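Tapirin (Caldicellulosiruptor kristjanssonii, PDB 6N2B) binds cellulose and is probably an adhesion protein that attaches an extremely thermophilic bacterium to plant biomass through a calcium-containing, beta-helical C-terminal domain. Local coordinates at residues Thr222-Ser227 / Gly526-Tyr531; Phe240-Val245 / Asn262-Lys267; Arg420-Thr425 / Thr545-Pro550. All coordinates share one frame; numbering follows the deposited sequence.

Interaction 1: Thr222-Ser227 / Gly526-Tyr531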
loop_
_atom_site.group_PDB
_atom_site.type_symbol
_atom_site.label_atom_id
_atom_site.label_comp_id
_atom_site.label_asym_id
_atom_site.label_seq_id
_atom_site.Cartn_x
_atom_site.Cartn_y
_atom_site.Cartn_z
ATOM N N THR A 222 9.684 5.013 0.367
ATOM C CA THR A 222 8.778 5.487 1.395
ATOM C C THR A 222 7.705 6.322 0.723
ATOM O O THR A 222 8.018 7.223 -0.060
ATOM C CB THR A 222 9.505 6.329 2.441
ATOM O OG1 THR A 222 10.494 5.541 3.114
ATOM C CG2 THR A 222 8.510 6.873 3.428
ATOM N N VAL A 223 6.450 6.014 1.005
ATOM C CA VAL A 223 5.356 6.911 0.693
ATOM C C VAL A 223 4.800 7.453 2.007
ATOM O O VAL A 223 4.540 6.697 2.955
ATOM C CB VAL A 223 4.282 6.232 -0.172
ATOM C CG1 VAL A 223 3.927 4.875 0.368
ATOM C CG2 VAL A 223 3.062 7.123 -0.236
ATOM N N ARG A 224 4.677 8.773 2.076
ATOM C CA ARG A 224 4.304 9.486 3.289
ATOM C C ARG A 224 3.046 10.292 2.973
ATOM O O ARG A 224 3.110 11.313 2.270
ATOM C CB ARG A 224 5.457 10.374 3.761
ATOM C CG ARG A 224 5.127 11.329 4.888
ATOM C CD ARG A 224 6.312 12.269 5.187
ATOM N NE ARG A 224 7.525 11.521 5.519
ATOM C CZ ARG A 224 7.902 11.245 6.764
ATOM N NH1 ARG A 224 7.159 11.679 7.772
ATOM N NH2 ARG A 224 9.011 10.545 6.999
ATOM N N GLY A 225 1.905 9.827 3.493
ATOM C CA GLY A 225 0.629 10.453 3.234
ATOM C C GLY A 225 -0.015 9.886 1.999
ATOM O O GLY A 225 0.528 9.021 1.298
ATOM N N GLY A 226 -1.204 10.408 1.716
ATOM C CA GLY A 226 -1.974 9.996 0.552
ATOM C C GLY A 226 -2.391 8.535 0.647
ATOM O O GLY A 226 -2.315 7.886 1.692
ATOM N N SER A 227 -2.830 8.017 -0.490
ATOM C CA SER A 227 -3.238 6.634 -0.554
ATOM C C SER A 227 -2.523 5.949 -1.706
ATOM O O SER A 227 -1.891 6.588 -2.550
ATOM C CB SER A 227 -4.751 6.510 -0.696
ATOM O OG SER A 227 -5.405 7.149 0.377
ATOM N N GLY A 526 17.406 5.954 -2.406
ATOM C CA GLY A 526 16.020 5.662 -2.135
ATOM C C GLY A 526 15.085 6.794 -2.539
ATOM O O GLY A 526 15.501 7.923 -2.775
ATOM N N ILE A 527 13.800 6.469 -2.638
ATOM C CA ILE A 527 12.757 7.444 -2.933
ATOM C C ILE A 527 12.015 7.753 -1.645
ATOM O O ILE A 527 11.651 6.840 -0.897
ATOM C CB ILE A 527 11.780 6.914 -3.994
ATOM C CG1 ILE A 527 12.541 6.295 -5.162
ATOM C CG2 ILE A 527 10.829 8.014 -4.433
ATOM C CD1 ILE A 527 13.019 7.261 -6.158
ATOM N N GLU A 528 11.782 9.025 -1.387
ATOM C CA GLU A 528 10.869 9.467 -0.345
ATOM C C GLU A 528 9.785 10.236 -1.082
ATOM O O GLU A 528 9.996 11.393 -1.448
ATOM C CB GLU A 528 11.594 10.327 0.684
ATOM C CG GLU A 528 10.710 11.223 1.564
ATOM C CD GLU A 528 10.401 10.599 2.912
ATOM O OE1 GLU A 528 11.197 9.723 3.357
ATOM O OE2 GLU A 528 9.361 10.978 3.515
ATOM N N LEU A 529 8.646 9.589 -1.336
ATOM C CA LEU A 529 7.524 10.216 -2.036
ATOM C C LEU A 529 6.552 10.788 -1.006
ATOM O O LEU A 529 5.858 10.040 -0.311
ATOM C CB LEU A 529 6.814 9.214 -2.940
ATOM C CG LEU A 529 5.453 9.657 -3.491
ATOM C CD1 LEU A 529 5.633 10.843 -4.398
ATOM C CD2 LEU A 529 4.780 8.555 -4.265
ATOM N N ILE A 530 6.493 12.107 -0.907
ATOM C CA ILE A 530 5.626 12.779 0.058
ATOM C C ILE A 530 4.376 13.236 -0.680
ATOM O O ILE A 530 4.443 14.133 -1.524
ATOM C CB ILE A 530 6.335 13.968 0.727
ATOM C CG1 ILE A 530 7.700 13.556 1.271
ATOM C CG2 ILE A 530 5.472 14.565 1.823
ATOM C CD1 ILE A 530 8.302 14.597 2.200
ATOM N N TYR A 531 3.226 12.654 -0.355
ATOM C CA TYR A 531 1.999 13.019 -1.059
ATOM C C TYR A 531 1.674 14.499 -0.845
ATOM O O TYR A 531 1.753 15.018 0.274
ATOM C CB TYR A 531 0.837 12.131 -0.597
ATOM C CG TYR A 531 -0.533 12.653 -0.992
ATOM C CD1 TYR A 531 -1.030 12.465 -2.279
ATOM C CD2 TYR A 531 -1.332 13.339 -0.071
ATOM C CE1 TYR A 531 -2.279 12.944 -2.636
ATOM C CE2 TYR A 531 -2.565 13.816 -0.410
ATOM C CZ TYR A 531 -3.042 13.627 -1.698
ATOM O OH TYR A 531 -4.290 14.113 -2.051
HETATM O O HOH W 1 2.233 13.819 2.828
#
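T222, V223 and R224 pair in parallel with E528, L529 and I530, the two strands running 4.7 Å apart at their closest with an angle of 16° between their directions. Four main-chain hydrogen bonds fasten them. T222 N gives to I527 O (3.0 Å) and T222 O receives from L529 N, then R224 N gives to L529 O and R224 O receives from Y531 N (2.9 Å). T222 and R224 thus use both their N-H and their C=O, as alternate residues do in parallel pairing.

The ionic contact lies on the face that T222, R224, E528 and I530 share. R224 NE meets E528 OE2 at 2.8 Å in a salt bridge that is also a nearly straight hydrogen bond (166°), with guanidinium and carboxylate close to coplanar. Bends at chi3 of R224 (-57°) and chi2 of E528 bring the two groups together. R224 CD and I530 CG2 lie side by side, and T222 stands alongside E528, its CG2 close to the carboxylate. Long charged chains suit this outward face, whereas V223 and L529 are buried on the other.

Where segment 222-227 leaves its strand, G226 CA lies over a face of the Y531 ring, a CH-pi contact 3.7 Å from the centroid. A side chain on G226 would run into the ring, and the positive phi there also favours glycine. Y531 OH is bonded to F205 O, and a water joins R224 O to Y531 O.

In-register parallel pairing, rung upon rung, is typical of a parallel beta-helix; here the strand stacked on 222-224 comes from far along the chain.

Interaction 2: Phe240-Val245 / Asn262-Lys267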
loop_
_atom_site.group_PDB
_atom_site.type_symbol
_atom_site.label_atom_id
_atom_site.label_comp_id
_atom_site.label_asym_id
_atom_site.label_seq_id
_atom_site.Cartn_x
_atom_site.Cartn_y
_atom_site.Cartn_z
ATOM N N PHE A 240 10.423 -1.162 2.260
ATOM C CA PHE A 240 9.244 -0.434 1.818
ATOM C C PHE A 240 8.518 0.138 3.031
ATOM O O PHE A 240 8.235 -0.587 3.984
ATOM C CB PHE A 240 8.315 -1.338 1.013
ATOM C CG PHE A 240 7.033 -0.672 0.630
ATOM C CD1 PHE A 240 6.970 0.134 -0.495
ATOM C CD2 PHE A 240 5.901 -0.822 1.405
ATOM C CE1 PHE A 240 5.787 0.764 -0.848
ATOM C CE2 PHE A 240 4.726 -0.199 1.062
ATOM C CZ PHE A 240 4.664 0.597 -0.064
ATOM N N LYS A 241 8.225 1.438 3.000
ATOM C CA LYS A 241 7.590 2.106 4.132
ATOM C C LYS A 241 6.426 2.970 3.668
ATOM O O LYS A 241 6.554 3.758 2.726
ATOM C CB LYS A 241 8.589 2.954 4.911
ATOM C CG LYS A 241 9.505 2.128 5.766
ATOM C CD LYS A 241 10.748 2.908 6.138
ATOM C CE LYS A 241 11.324 2.456 7.459
ATOM N NZ LYS A 241 11.691 1.013 7.420
ATOM N N ALA A 242 5.298 2.819 4.341
ATOM C CA ALA A 242 4.142 3.685 4.169
ATOM C C ALA A 242 3.895 4.385 5.505
ATOM O O ALA A 242 3.482 3.747 6.480
ATOM C CB ALA A 242 2.934 2.868 3.725
ATOM N N ILE A 243 4.167 5.680 5.574
ATOM C CA ILE A 243 4.020 6.432 6.817
ATOM C C ILE A 243 2.831 7.372 6.685
ATOM O O ILE A 243 2.846 8.291 5.858
ATOM C CB ILE A 243 5.288 7.221 7.164
ATOM C CG1 ILE A 243 6.500 6.299 7.214
ATOM C CG2 ILE A 243 5.119 7.931 8.487
ATOM C CD1 ILE A 243 7.806 7.061 7.341
ATOM N N GLY A 244 1.812 7.163 7.512
ATOM C CA GLY A 244 0.613 7.980 7.414
ATOM C C GLY A 244 -0.219 7.794 6.155
ATOM O O GLY A 244 -0.924 8.724 5.759
ATOM N N VAL A 245 -0.164 6.616 5.520
ATOM C CA VAL A 245 -0.999 6.340 4.357
ATOM C C VAL A 245 -2.446 6.141 4.799
ATOM O O VAL A 245 -2.735 5.409 5.755
ATOM C CB VAL A 245 -0.477 5.106 3.601
ATOM C CG1 VAL A 245 -1.557 4.534 2.681
ATOM C CG2 VAL A 245 0.750 5.466 2.787
ATOM N N ASN A 262 10.479 -3.319 6.413
ATOM C CA ASN A 262 9.225 -2.748 5.963
ATOM C C ASN A 262 8.393 -2.295 7.142
ATOM O O ASN A 262 8.315 -2.976 8.167
ATOM C CB ASN A 262 8.451 -3.764 5.146
ATOM C CG ASN A 262 9.283 -4.353 4.082
ATOM O OD1 ASN A 262 9.734 -3.649 3.171
ATOM N ND2 ASN A 262 9.541 -5.646 4.192
ATOM N N SER A 263 7.763 -1.144 6.984
ATOM C CA SER A 263 6.945 -0.565 8.036
ATOM C C SER A 263 5.753 0.075 7.335
ATOM O O SER A 263 5.931 1.006 6.542
ATOM C CB SER A 263 7.777 0.430 8.856
ATOM O OG SER A 263 6.992 1.378 9.562
ATOM N N ILE A 264 4.546 -0.444 7.570
ATOM C CA ILE A 264 3.348 0.035 6.877
ATOM C C ILE A 264 2.332 0.558 7.893
ATOM O O ILE A 264 1.961 -0.150 8.835
ATOM C CB ILE A 264 2.736 -1.066 5.997
ATOM C CG1 ILE A 264 3.641 -1.333 4.803
ATOM C CG2 ILE A 264 1.402 -0.656 5.478
ATOM C CD1 ILE A 264 3.391 -2.688 4.166
ATOM N N GLU A 265 1.881 1.800 7.695
ATOM C CA GLU A 265 0.846 2.422 8.519
ATOM C C GLU A 265 -0.360 2.744 7.659
ATOM O O GLU A 265 -0.261 3.550 6.736
ATOM C CB GLU A 265 1.344 3.700 9.181
ATOM C CG GLU A 265 2.265 3.454 10.331
ATOM C CD GLU A 265 3.109 4.664 10.627
ATOM O OE1 GLU A 265 2.610 5.808 10.460
ATOM O OE2 GLU A 265 4.278 4.467 11.021
ATOM N N ILE A 266 -1.499 2.147 7.982
ATOM C CA ILE A 266 -2.734 2.388 7.261
ATOM C C ILE A 266 -3.739 3.010 8.215
ATOM O O ILE A 266 -4.137 2.380 9.201
ATOM C CB ILE A 266 -3.290 1.101 6.646
ATOM C CG1 ILE A 266 -2.224 0.440 5.765
ATOM C CG2 ILE A 266 -4.525 1.449 5.826
ATOM C CD1 ILE A 266 -2.000 1.167 4.431
ATOM N N LYS A 267 -4.159 4.241 7.919
ATOM C CA LYS A 267 -5.025 4.967 8.839
ATOM C C LYS A 267 -6.476 4.574 8.698
ATOM O O LYS A 267 -7.221 4.624 9.678
ATOM C CB LYS A 267 -4.881 6.462 8.622
ATOM C CG LYS A 267 -3.565 6.970 9.135
ATOM C CD LYS A 267 -3.240 8.301 8.535
ATOM C CE LYS A 267 -4.126 9.393 9.096
ATOM N NZ LYS A 267 -4.189 10.529 8.124
HETATM O O HOH W 2 -2.195 11.410 6.560
#
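The backbone N of F240 gives its hydrogen to N262 OD1 at 2.7 Å, in the plane of the amide carbonyl. The side chain gets there because CG of N262 lies anti to its own carbonyl carbon (chi1 -51°). Asparagine suits the place because, while OD1 accepts from F240 N, ND2 can donate to both N287 OD1 and N258 O.

From here the strands pair in parallel. S263 N gives to F240 O, A242 N to S263 O (2.9 Å) and E265 N to A242 O. At I243 and G244 segment 240-245 turns a corner and the register slips by one residue, a beta bulge. G244 N, on a residue with positive phi, gives a weak bond to E265 OE1 (3.3 Å), and K267 N regains V245 O at 2.8 Å.

Apolar side chains fill the inner side: I264 CG1 meets the F240 ring at its edge (4.1 Å from CE2), A242 CB faces I264 CG2, and V245 CG1 lies beside I266 CD1. Outside, K267 NZ is held by N246 OD1 and a water shared with G244 O.

Strand 221-224 flanks 240-242 and strand 287-291 flanks 263-266, both parallel, so this pair occupies consecutive rungs of the stack.

Interaction 3: Arg420-Thr425 / Thr545-Pro550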
loop_
_atom_site.group_PDB
_atom_site.type_symbol
_atom_site.label_atom_id
_atom_site.label_comp_id
_atom_site.label_asym_id
_atom_site.label_seq_id
_atom_site.Cartn_x
_atom_site.Cartn_y
_atom_site.Cartn_z
ATOM N N ARG A 420 -13.723 4.930 -14.343
ATOM C CA ARG A 420 -13.743 6.366 -14.112
ATOM C C ARG A 420 -12.891 7.157 -15.100
ATOM O O ARG A 420 -12.941 8.395 -15.078
ATOM C CB ARG A 420 -13.288 6.662 -12.683
ATOM C CG ARG A 420 -13.950 5.794 -11.649
ATOM C CD ARG A 420 -15.461 5.822 -11.783
ATOM N NE ARG A 420 -16.036 7.161 -11.635
ATOM C CZ ARG A 420 -17.324 7.443 -11.836
ATOM N NH1 ARG A 420 -17.772 8.676 -11.683
ATOM N NH2 ARG A 420 -18.172 6.481 -12.194
ATOM N N MET A 421 -12.126 6.488 -15.962
ATOM C CA MET A 421 -11.226 7.162 -16.886
ATOM C C MET A 421 -11.207 6.400 -18.194
ATOM O O MET A 421 -11.639 5.245 -18.274
ATOM C CB MET A 421 -9.804 7.274 -16.327
ATOM C CG MET A 421 -9.077 5.932 -16.190
ATOM S SD MET A 421 -7.522 5.999 -15.255
ATOM C CE MET A 421 -8.057 6.797 -13.733
ATOM N N SER A 422 -10.685 7.063 -19.227
ATOM C CA SER A 422 -10.496 6.456 -20.546
ATOM C C SER A 422 -9.075 6.775 -20.987
ATOM O O SER A 422 -8.787 7.892 -21.419
ATOM C CB SER A 422 -11.527 6.970 -21.545
ATOM O OG SER A 422 -12.823 7.012 -20.957
ATOM N N VAL A 423 -8.177 5.808 -20.859
ATOM C CA VAL A 423 -6.783 6.030 -21.221
ATOM C C VAL A 423 -6.662 5.964 -22.737
ATOM O O VAL A 423 -7.100 4.993 -23.364
ATOM C CB VAL A 423 -5.866 5.003 -20.544
ATOM C CG1 VAL A 423 -4.443 5.134 -21.061
ATOM C CG2 VAL A 423 -5.889 5.200 -19.031
ATOM N N THR A 424 -6.094 7.016 -23.335
ATOM C CA THR A 424 -5.759 7.000 -24.748
ATOM C C THR A 424 -4.247 7.158 -24.839
ATOM O O THR A 424 -3.513 6.196 -24.532
ATOM C CB THR A 424 -6.523 8.083 -25.532
ATOM O OG1 THR A 424 -6.592 9.296 -24.774
ATOM C CG2 THR A 424 -7.935 7.608 -25.871
ATOM N N THR A 425 -3.735 8.305 -25.253
ATOM C CA THR A 425 -2.307 8.515 -25.407
ATOM C C THR A 425 -1.855 9.651 -24.491
ATOM O O THR A 425 -2.611 10.606 -24.234
ATOM C CB THR A 425 -1.981 8.806 -26.886
ATOM O OG1 THR A 425 -1.999 7.567 -27.618
ATOM C CG2 THR A 425 -0.623 9.482 -27.060
ATOM N N THR A 545 -6.537 14.817 -19.519
ATOM C CA THR A 545 -5.679 13.837 -20.186
ATOM C C THR A 545 -6.234 12.411 -20.076
ATOM O O THR A 545 -6.248 11.654 -21.056
ATOM C CB THR A 545 -4.278 13.919 -19.582
ATOM O OG1 THR A 545 -3.664 15.141 -19.989
ATOM C CG2 THR A 545 -3.412 12.766 -20.023
ATOM N N LEU A 546 -6.677 12.018 -18.884
ATOM C CA LEU A 546 -7.203 10.673 -18.664
ATOM C C LEU A 546 -8.695 10.551 -18.930
ATOM O O LEU A 546 -9.231 9.441 -18.801
ATOM C CB LEU A 546 -6.938 10.221 -17.222
ATOM C CG LEU A 546 -5.501 10.266 -16.723
ATOM C CD1 LEU A 546 -5.436 9.841 -15.248
ATOM C CD2 LEU A 546 -4.606 9.401 -17.628
ATOM N N ASN A 547 -9.381 11.646 -19.268
ATOM C CA ASN A 547 -10.829 11.646 -19.435
ATOM C C ASN A 547 -11.468 11.066 -18.176
ATOM O O ASN A 547 -12.160 10.046 -18.186
ATOM C CB ASN A 547 -11.225 10.881 -20.700
ATOM C CG ASN A 547 -12.642 11.186 -21.165
ATOM O OD1 ASN A 547 -13.279 12.133 -20.703
ATOM N ND2 ASN A 547 -13.139 10.372 -22.098
ATOM N N TYR A 548 -11.158 11.730 -17.068
ATOM C CA TYR A 548 -11.461 11.241 -15.733
ATOM C C TYR A 548 -12.760 11.861 -15.260
ATOM O O TYR A 548 -12.953 13.068 -15.404
ATOM C CB TYR A 548 -10.342 11.596 -14.753
ATOM C CG TYR A 548 -10.638 11.133 -13.341
ATOM C CD1 TYR A 548 -10.823 9.782 -13.051
ATOM C CD2 TYR A 548 -10.751 12.053 -12.299
ATOM C CE1 TYR A 548 -11.097 9.368 -11.756
ATOM C CE2 TYR A 548 -11.029 11.648 -11.005
ATOM C CZ TYR A 548 -11.201 10.308 -10.738
ATOM O OH TYR A 548 -11.478 9.905 -9.451
ATOM N N ILE A 549 -13.641 11.044 -14.696
ATOM C CA ILE A 549 -14.893 11.510 -14.112
ATOM C C ILE A 549 -14.894 11.170 -12.625
ATOM O O ILE A 549 -15.112 10.021 -12.236
ATOM C CB ILE A 549 -16.118 10.899 -14.817
ATOM C CG1 ILE A 549 -16.055 11.131 -16.320
ATOM C CG2 ILE A 549 -17.394 11.507 -14.259
ATOM C CD1 ILE A 549 -16.403 9.934 -17.146
ATOM N N PRO A 550 -14.658 12.152 -11.760
ATOM C CA PRO A 550 -14.670 11.887 -10.314
ATOM C C PRO A 550 -16.041 11.439 -9.845
ATOM O O PRO A 550 -17.065 11.993 -10.273
ATOM C CB PRO A 550 -14.279 13.239 -9.694
ATOM C CG PRO A 550 -14.248 14.221 -10.816
ATOM C CD PRO A 550 -14.065 13.454 -12.075
HETATM O O HOH W 3 -8.517 9.944 -22.860
HETATM O O HOH W 4 -14.123 8.223 -18.653
HETATM O O HOH W 5 -4.904 8.837 -21.941
#
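R420 O receives the backbone N-H of I549 at 2.8 Å, and the side chain of the same arginine folds back to the same neighbour. Bends at chi2 (-52°) and chi3 (-60°) bring the edge of the guanidinium to I549 O, to which R420 NE (3.1 Å) and R420 NH1 (3.0 Å) each make a weak bond. The CB of R420 rests by CE1 of the Y548 ring at 3.6 Å. M421 follows, buried: its CB packs on L546 CB, and its flexible thioether chain carries CE obliquely to Y548 CD1 (4.1 Å). At the far end of the ring, L204 N donates to Y548 OH. With an alanine in place of this tyrosine, R420 CB and M421 CE would probably lose the ring they lie against, and L204 N its acceptor.

S422 N then gives to L546 O (2.8 Å). Its OG reaches N547 O through a water, a role a small hydroxyl fills well at the surface. V423 turns its apolar side chain to L514, which L546 also touches. At T424 the link is made by water: one takes the N-H of T424 and donates to T545 O, while another joins T424 OG1 to S422 O. The T545 side chain is about 13 Å from the bound calcium ion.

Segment 420-425 thus runs almost antiparallel to the chain leaving helix 536-546, which closes with a Schellman motif, N547 adopting the positive phi that asparagine tolerates well.

In the fold
Interactions 1 and 2 belong to the beta-helical body, near the centre of the chain and partly buried, and share an edge: strand 221-224 pairs with 526-531 on one side and 240-242 on the other. Both mainly bury aliphatic side chains inside and set polar or charged ones outside, but interaction 1 joins strands some 300 residues apart and adds a salt bridge, whereas interaction 2 joins successive coils and relies on an asparagine and a bulge. Interaction 3 is more exposed, its centre about 23 Å from that of the chain. There, two isolated backbone bonds, helped by water and weak arginine bonds, replace regular pairing. Helix 536-546 follows strand 526-531, linking the two regions along the chain.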